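Local coordinates for PbSGBP-B lipoprotein (Prevotella bryantii B14, PDB 6D2Y) that probably binds polysaccharide at the cell surface as a lipoprotein of a polysaccharide utilization locus, and carries a magnesium ion in its C-terminal part, at residues Glu291-His296 with Val347-Gly352; Ala284-Asn289 with Ile340-Ala345. One frame throughout, in Å; residues are numbered along the deposited sequence.

Contact 1: residues Glu291-His296 with Val347-Gly352; sequences ETYASH and VVDVNG
Tyr293 reaches across to Asp349 and gives its phenolic hydrogen to the carboxylate, OH to OD2 at 2.9 Å. The acceptor uses its anti lone pair, the one turned from its sister oxygen, and lies at the edge of the ring near its plane, while ring and carboxylate planes stand 63° apart. Asp349 can present this oxygen because its CG sits between the backbone N and the carbonyl carbon (chi1 57°), which keeps the carboxylate close to its own main chain. There OD1 accepts from Asn351 N, which meets it from above the carboxylate plane, closing an Asx turn, and from Val353 N beyond the segment. A short acid thus serves both a turn and a tyrosine. The CB of Asp349 also rests 3.6 Å from Tyr293 CE2.

Glu291 works within its own loop. Its first torsion, anti to the backbone N, carries CG over one face of the Tyr293 ring, toward the rim, and the bend at chi2 (50°) turns the carboxylate so that OE1 takes Tyr293 N at 2.9 Å, again through an anti lone pair. OE2 accepts from Asn286 N, so both carboxylate oxygens of this buried glutamate have donors. Its backbone pairs with the other segment: Glu291 N donates to Val348 O at 3.3 Å, and Val350 N donates to Glu291 O at 3.2 Å, less straight.

At the exposed margin, branched Val350 lays CG1 against Thr292 CA at 3.7 Å, and Thr292 OG1 takes the N-H of Ala294 in an ST turn. Together the features are those of an isolated beta bridge, Glu291 with Asp349, running directly into a type I turn from Asp349 to Gly352, by which two long loops of a beta-rich domain are joined.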
ATOM      1  N   GLU A 291     -16.636  11.894  31.863  1.00 62.66           N
ATOM      2  CA  GLU A 291     -15.683  12.150  30.786  1.00 55.96           C
ATOM      3  C   GLU A 291     -16.449  12.622  29.557  1.00 55.79           C
ATOM      4  O   GLU A 291     -17.084  11.829  28.861  1.00 64.68           O
ATOM      5  CB  GLU A 291     -14.865  10.901  30.484  1.00 53.97           C
ATOM      6  CG  GLU A 291     -13.790  11.108  29.427  1.00 51.15           C
ATOM      7  CD  GLU A 291     -12.924  12.325  29.700  1.00 55.62           C
ATOM      8  OE1 GLU A 291     -13.207  13.398  29.125  1.00 51.84           O
ATOM      9  OE2 GLU A 291     -11.957  12.210  30.485  1.00 51.28           O
ATOM     10  N   THR A 292     -16.381  13.922  29.284  1.00 52.72           N
ATOM     11  CA  THR A 292     -17.068  14.513  28.144  1.00 57.17           C
ATOM     12  C   THR A 292     -16.241  14.487  26.867  1.00 57.31           C
ATOM     13  O   THR A 292     -16.786  14.752  25.791  1.00 55.37           O
ATOM     14  CB  THR A 292     -17.454  15.961  28.457  1.00 62.53           C
ATOM     15  OG1 THR A 292     -16.263  16.727  28.683  1.00 62.98           O
ATOM     16  CG2 THR A 292     -18.335  16.021  29.698  1.00 60.19           C
ATOM     17  N   TYR A 293     -14.946  14.178  26.965  1.00 59.49           N
ATOM     18  CA  TYR A 293     -14.013  14.278  25.843  1.00 53.59           C
ATOM     19  C   TYR A 293     -13.994  15.686  25.253  1.00 56.52           C
ATOM     20  O   TYR A 293     -13.701  15.870  24.068  1.00 54.49           O
ATOM     21  CB  TYR A 293     -14.317  13.239  24.760  1.00 53.61           C
ATOM     22  CG  TYR A 293     -14.226  11.816  25.255  1.00 59.67           C
ATOM     23  CD1 TYR A 293     -12.997  11.244  25.559  1.00 53.28           C
ATOM     24  CD2 TYR A 293     -15.370  11.047  25.425  1.00 63.11           C
ATOM     25  CE1 TYR A 293     -12.912   9.942  26.018  1.00 63.10           C
ATOM     26  CE2 TYR A 293     -15.293   9.746  25.884  1.00 60.93           C
ATOM     27  CZ  TYR A 293     -14.064   9.198  26.178  1.00 61.81           C
ATOM     28  OH  TYR A 293     -13.988   7.903  26.634  1.00 67.17           O
ATOM     29  N   ALA A 294     -14.314  16.689  26.075  1.00 55.34           N
ATOM     30  CA  ALA A 294     -14.119  18.074  25.669  1.00 54.73           C
ATOM     31  C   ALA A 294     -12.646  18.398  25.474  1.00 59.52           C
ATOM     32  O   ALA A 294     -12.318  19.345  24.752  1.00 62.90           O
ATOM     33  CB  ALA A 294     -14.734  19.020  26.702  1.00 47.98           C
ATOM     34  N   SER A 295     -11.759  17.634  26.108  1.00 59.35           N
ATOM     35  CA  SER A 295     -10.325  17.703  25.882  1.00 54.79           C
ATOM     36  C   SER A 295      -9.818  16.297  25.595  1.00 49.16           C
ATOM     37  O   SER A 295     -10.219  15.339  26.264  1.00 44.48           O
ATOM     38  CB  SER A 295      -9.594  18.302  27.090  1.00 56.63           C
ATOM     39  OG  SER A 295      -8.214  18.466  26.822  1.00 56.39           O
ATOM     40  N   HIS A 296      -8.942  16.181  24.592  1.00 44.83           N
ATOM     41  CA  HIS A 296      -8.420  14.909  24.103  1.00 42.67           C
ATOM     42  C   HIS A 296      -9.556  14.016  23.620  1.00 42.73           C
ATOM     43  O   HIS A 296      -9.926  13.055  24.307  1.00 47.91           O
ATOM     44  CB  HIS A 296      -7.608  14.193  25.184  1.00 48.86           C
ATOM     45  CG  HIS A 296      -6.445  14.984  25.692  1.00 53.80           C
ATOM     46  ND1 HIS A 296      -5.773  14.658  26.851  1.00 56.27           N
ATOM     47  CD2 HIS A 296      -5.828  16.083  25.198  1.00 54.50           C
ATOM     48  CE1 HIS A 296      -4.796  15.524  27.051  1.00 57.26           C
ATOM     49  NE2 HIS A 296      -4.807  16.398  26.061  1.00 56.63           N
ATOM     50  N   VAL A 347     -14.514   5.914  36.049  1.00 69.23           N
ATOM     51  CA  VAL A 347     -15.290   7.015  35.496  1.00 71.45           C
ATOM     52  C   VAL A 347     -16.073   6.520  34.287  1.00 69.64           C
ATOM     53  O   VAL A 347     -15.583   5.701  33.498  1.00 68.10           O
ATOM     54  CB  VAL A 347     -14.357   8.183  35.126  1.00 66.33           C
ATOM     55  CG1 VAL A 347     -15.080   9.223  34.280  1.00 63.34           C
ATOM     56  CG2 VAL A 347     -13.772   8.818  36.382  1.00 65.11           C
ATOM     57  N   VAL A 348     -17.308   6.994  34.147  1.00 60.42           N
ATOM     58  CA  VAL A 348     -18.123   6.717  32.970  1.00 67.74           C
ATOM     59  C   VAL A 348     -18.168   7.969  32.103  1.00 69.27           C
ATOM     60  O   VAL A 348     -18.174   9.094  32.617  1.00 70.89           O
ATOM     61  CB  VAL A 348     -19.541   6.239  33.346  1.00 72.25           C
ATOM     62  CG1 VAL A 348     -19.459   5.042  34.280  1.00 79.65           C
ATOM     63  CG2 VAL A 348     -20.339   7.359  33.989  1.00 77.48           C
ATOM     64  N   ASP A 349     -18.177   7.770  30.787  1.00 60.95           N
ATOM     65  CA  ASP A 349     -18.177   8.870  29.837  1.00 65.18           C
ATOM     66  C   ASP A 349     -19.595   9.117  29.325  1.00 71.36           C
ATOM     67  O   ASP A 349     -20.561   8.493  29.773  1.00 71.77           O
ATOM     68  CB  ASP A 349     -17.188   8.590  28.698  1.00 71.43           C
ATOM     69  CG  ASP A 349     -17.475   7.288  27.962  1.00 76.02           C
ATOM     70  OD1 ASP A 349     -18.507   6.639  28.235  1.00 82.13           O
ATOM     71  OD2 ASP A 349     -16.654   6.912  27.099  1.00 75.97           O
ATOM     72  N   VAL A 350     -19.725  10.028  28.362  1.00 76.57           N
ATOM     73  CA  VAL A 350     -21.026  10.421  27.830  1.00 82.00           C
ATOM     74  C   VAL A 350     -21.607   9.313  26.963  1.00 84.20           C
ATOM     75  O   VAL A 350     -22.709   9.449  26.420  1.00 85.24           O
ATOM     76  CB  VAL A 350     -20.922  11.737  27.036  1.00 82.72           C
ATOM     77  CG1 VAL A 350     -20.334  12.832  27.907  1.00 81.42           C
ATOM     78  CG2 VAL A 350     -20.076  11.532  25.789  1.00 82.17           C
ATOM     79  N   ASN A 351     -20.871   8.213  26.818  1.00 86.50           N
ATOM     80  CA  ASN A 351     -21.317   7.067  26.038  1.00 79.18           C
ATOM     81  C   ASN A 351     -21.669   5.869  26.911  1.00 72.81           C
ATOM     82  O   ASN A 351     -21.972   4.795  26.381  1.00 75.66           O
ATOM     83  CB  ASN A 351     -20.248   6.679  25.015  1.00 71.62           C
ATOM     84  CG  ASN A 351     -19.853   7.835  24.117  1.00 77.92           C
ATOM     85  OD1 ASN A 351     -20.666   8.712  23.823  1.00 78.25           O
ATOM     86  ND2 ASN A 351     -18.599   7.844  23.679  1.00 79.92           N
ATOM     87  N   GLY A 352     -21.640   6.027  28.233  1.00 68.47           N
ATOM     88  CA  GLY A 352     -21.970   4.943  29.136  1.00 65.33           C
ATOM     89  C   GLY A 352     -20.879   3.917  29.336  1.00 69.25           C
ATOM     90  O   GLY A 352     -21.143   2.864  29.930  1.00 72.92           O
TER

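Contact 2: residues Ala284-Asn289 with Ile340-Ala345; sequences AGNWAN and ISLGNA
Two irregular loop segments, whose touching parts, 284-287 and 341-344, run 13° apart, meet here in a loop-to-loop junction of the putative xyloglucan-binding domain, held by two backbone hydrogen bonds and the Trp287 ring laid over Gly343. Leu342 supplies the backbone atoms of one side: its N donates almost straight (174°) to Ala284 O at 3.0 Å, and its O receives Trp287 N, also at 3.0 Å.

The leucine side chain is buried against Gly285, Asn286 and the pyrrole part of Trp287. With CG anti to the backbone N (chi1 -177°), it points at the opposing chain and runs across it; CD2 comes to 3.2 Å from Gly285 O and also lies beside Asn286 OD1, the two side chains pointing the same way. Gly285 suits its place because its positive phi would press a side chain against the preceding carbonyl oxygen, and a CB would face Leu342.

Trp287 swings its indole over the opposing backbone. The six-membered ring covers Gly343, whose CA lies 3.8 Å from the ring centroid in a CH-pi contact over the face, closest to CE3; a side chain on Gly343 would crowd Trp287 CA, so glycine suits the close approach of the two backbones. NE1 approaches Leu342 CG at 3.8 Å, and the Asn344 amide lies near the six-membered ring, ND2 4.0 Å from CE3.

Ser341 OG is bound by Gly357 N, and Leu342 also packs on His296. The segment 284-289 directly follows strand 279-282, while 340-345 comes after strand 330-335, so the junction extends outward from a sheet in which strand 423-428 separates those two; Ser423, at the start of that middle strand, bonds Ala284 N.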
ATOM      1  N   ALA A 284      -7.473   8.863  25.071  1.00 46.23           N
ATOM      2  CA  ALA A 284      -8.578   9.810  25.023  1.00 48.24           C
ATOM      3  C   ALA A 284      -9.042  10.165  26.430  1.00 42.09           C
ATOM      4  O   ALA A 284      -9.013   9.333  27.342  1.00 46.09           O
ATOM      5  CB  ALA A 284      -9.741   9.230  24.218  1.00 52.00           C
ATOM      6  N   GLY A 285      -9.471  11.407  26.600  1.00 42.54           N
ATOM      7  CA  GLY A 285      -9.914  11.917  27.880  1.00 46.09           C
ATOM      8  C   GLY A 285      -8.872  12.817  28.521  1.00 53.67           C
ATOM      9  O   GLY A 285      -7.719  12.895  28.095  1.00 56.13           O
ATOM     10  N   ASN A 286      -9.306  13.511  29.570  1.00 52.56           N
ATOM     11  CA  ASN A 286      -8.424  14.410  30.309  1.00 49.25           C
ATOM     12  C   ASN A 286      -8.958  14.603  31.729  1.00 52.27           C
ATOM     13  O   ASN A 286      -9.251  15.713  32.174  1.00 55.05           O
ATOM     14  CB  ASN A 286      -8.270  15.736  29.566  1.00 48.43           C
ATOM     15  CG  ASN A 286      -7.097  16.561  30.073  1.00 55.37           C
ATOM     16  OD1 ASN A 286      -6.135  16.023  30.623  1.00 53.60           O
ATOM     17  ND2 ASN A 286      -7.167  17.873  29.876  1.00 59.94           N
ATOM     18  N   TRP A 287      -9.084  13.495  32.462  1.00 56.81           N
ATOM     19  CA  TRP A 287      -9.425  13.506  33.889  1.00 56.09           C
ATOM     20  C   TRP A 287     -10.771  14.173  34.167  1.00 53.85           C
ATOM     21  O   TRP A 287     -10.952  14.812  35.207  1.00 50.31           O
ATOM     22  CB  TRP A 287      -8.326  14.181  34.719  1.00 52.97           C
ATOM     23  CG  TRP A 287      -6.938  13.692  34.433  1.00 52.34           C
ATOM     24  CD1 TRP A 287      -6.074  14.179  33.498  1.00 46.16           C
ATOM     25  CD2 TRP A 287      -6.253  12.621  35.094  1.00 54.29           C
ATOM     26  NE1 TRP A 287      -4.893  13.476  33.533  1.00 49.27           N
ATOM     27  CE2 TRP A 287      -4.978  12.515  34.506  1.00 47.31           C
ATOM     28  CE3 TRP A 287      -6.595  11.743  36.128  1.00 61.55           C
ATOM     29  CZ2 TRP A 287      -4.044  11.565  34.914  1.00 51.60           C
ATOM     30  CZ3 TRP A 287      -5.669  10.800  36.530  1.00 62.53           C
ATOM     31  CH2 TRP A 287      -4.408  10.718  35.925  1.00 59.40           C
ATOM     32  N   ALA A 288     -11.728  14.027  33.256  1.00 50.14           N
ATOM     33  CA  ALA A 288     -13.065  14.577  33.444  1.00 56.62           C
ATOM     34  C   ALA A 288     -13.990  13.510  34.008  1.00 62.35           C
ATOM     35  O   ALA A 288     -13.908  12.337  33.639  1.00 64.30           O
ATOM     36  CB  ALA A 288     -13.632  15.116  32.130  1.00 60.38           C
ATOM     37  N   ASN A 289     -14.881  13.930  34.914  1.00 65.64           N
ATOM     38  CA  ASN A 289     -15.823  13.029  35.569  1.00 65.17           C
ATOM     39  C   ASN A 289     -17.159  13.753  35.700  1.00 64.54           C
ATOM     40  O   ASN A 289     -17.330  14.590  36.601  1.00 59.67           O
ATOM     41  CB  ASN A 289     -15.304  12.579  36.934  1.00 71.23           C
ATOM     42  CG  ASN A 289     -16.211  11.562  37.604  1.00 71.41           C
ATOM     43  OD1 ASN A 289     -17.049  10.944  36.948  1.00 65.94           O
ATOM     44  ND2 ASN A 289     -16.054  11.388  38.912  1.00 76.75           N
ATOM     45  N   ILE A 340      -8.400   1.645  27.852  1.00 49.32           N
ATOM     46  CA  ILE A 340      -7.425   2.665  28.215  1.00 49.47           C
ATOM     47  C   ILE A 340      -8.084   4.030  28.071  1.00 52.08           C
ATOM     48  O   ILE A 340      -8.883   4.257  27.158  1.00 51.53           O
ATOM     49  CB  ILE A 340      -6.147   2.550  27.347  1.00 50.38           C
ATOM     50  CG1 ILE A 340      -5.120   3.607  27.753  1.00 44.42           C
ATOM     51  CG2 ILE A 340      -6.485   2.664  25.866  1.00 51.51           C
ATOM     52  CD1 ILE A 340      -4.637   3.462  29.175  1.00 44.47           C
ATOM     53  N   SER A 341      -7.745   4.934  28.985  1.00 51.40           N
ATOM     54  CA  SER A 341      -8.210   6.312  28.936  1.00 49.82           C
ATOM     55  C   SER A 341      -7.301   7.145  29.825  1.00 49.80           C
ATOM     56  O   SER A 341      -6.616   6.617  30.706  1.00 48.99           O
ATOM     57  CB  SER A 341      -9.671   6.437  29.385  1.00 46.76           C
ATOM     58  OG  SER A 341      -9.821   6.038  30.736  1.00 49.16           O
ATOM     59  N   LEU A 342      -7.292   8.453  29.582  1.00 44.09           N
ATOM     60  CA  LEU A 342      -6.497   9.377  30.389  1.00 40.24           C
ATOM     61  C   LEU A 342      -7.369   9.879  31.531  1.00 45.72           C
ATOM     62  O   LEU A 342      -8.142  10.825  31.369  1.00 46.51           O
ATOM     63  CB  LEU A 342      -5.968  10.531  29.549  1.00 41.65           C
ATOM     64  CG  LEU A 342      -5.068  11.491  30.332  1.00 46.76           C
ATOM     65  CD1 LEU A 342      -3.747  10.824  30.686  1.00 53.25           C
ATOM     66  CD2 LEU A 342      -4.836  12.785  29.569  1.00 41.87           C
ATOM     67  N   GLY A 343      -7.246   9.243  32.689  1.00 46.65           N
ATOM     68  CA  GLY A 343      -8.031   9.635  33.844  1.00 47.70           C
ATOM     69  C   GLY A 343      -8.018   8.536  34.890  1.00 49.40           C
ATOM     70  O   GLY A 343      -7.164   7.652  34.871  1.00 57.99           O
ATOM     71  N   ASN A 344      -8.982   8.620  35.799  1.00 54.31           N
ATOM     72  CA  ASN A 344      -9.135   7.624  36.846  1.00 56.85           C
ATOM     73  C   ASN A 344      -9.992   6.466  36.353  1.00 58.23           C
ATOM     74  O   ASN A 344     -10.884   6.637  35.517  1.00 55.71           O
ATOM     75  CB  ASN A 344      -9.764   8.240  38.099  1.00 58.24           C
ATOM     76  CG  ASN A 344      -8.797   9.130  38.860  1.00 64.06           C
ATOM     77  OD1 ASN A 344      -7.768   8.668  39.354  1.00 71.41           O
ATOM     78  ND2 ASN A 344      -9.130  10.412  38.964  1.00 61.09           N
ATOM     79  N   ALA A 345      -9.704   5.277  36.874  1.00 56.97           N
ATOM     80  CA  ALA A 345     -10.511   4.108  36.558  1.00 59.83           C
ATOM     81  C   ALA A 345     -11.872   4.207  37.235  1.00 63.79           C
ATOM     82  O   ALA A 345     -11.994   4.722  38.349  1.00 69.83           O
ATOM     83  CB  ALA A 345      -9.795   2.833  37.002  1.00 60.95           C
TER

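Overall arrangement
From the N terminus the chain passes two smaller beta-rich regions, then enters the C-terminal part through strands 222-224, 246-248 and 258-261 before strand 279-282, whose following loop supplies first 284-289 and then 291-296. After helix 299-302 and strands 311-318 and 330-335, the next long loop brings 340-345 back to 284-289, so contact 2 closes first; 347-352 then meets 291-296 in contact 1. The two closures therefore cross rather than nest, each spanning about 50 residues. Their centres are 8 Å apart, and the first loop doubles back on itself between them, probably bonding His296 O to Gly285 N. Both bind the two loops into one peripheral cluster, away from the magnesium site.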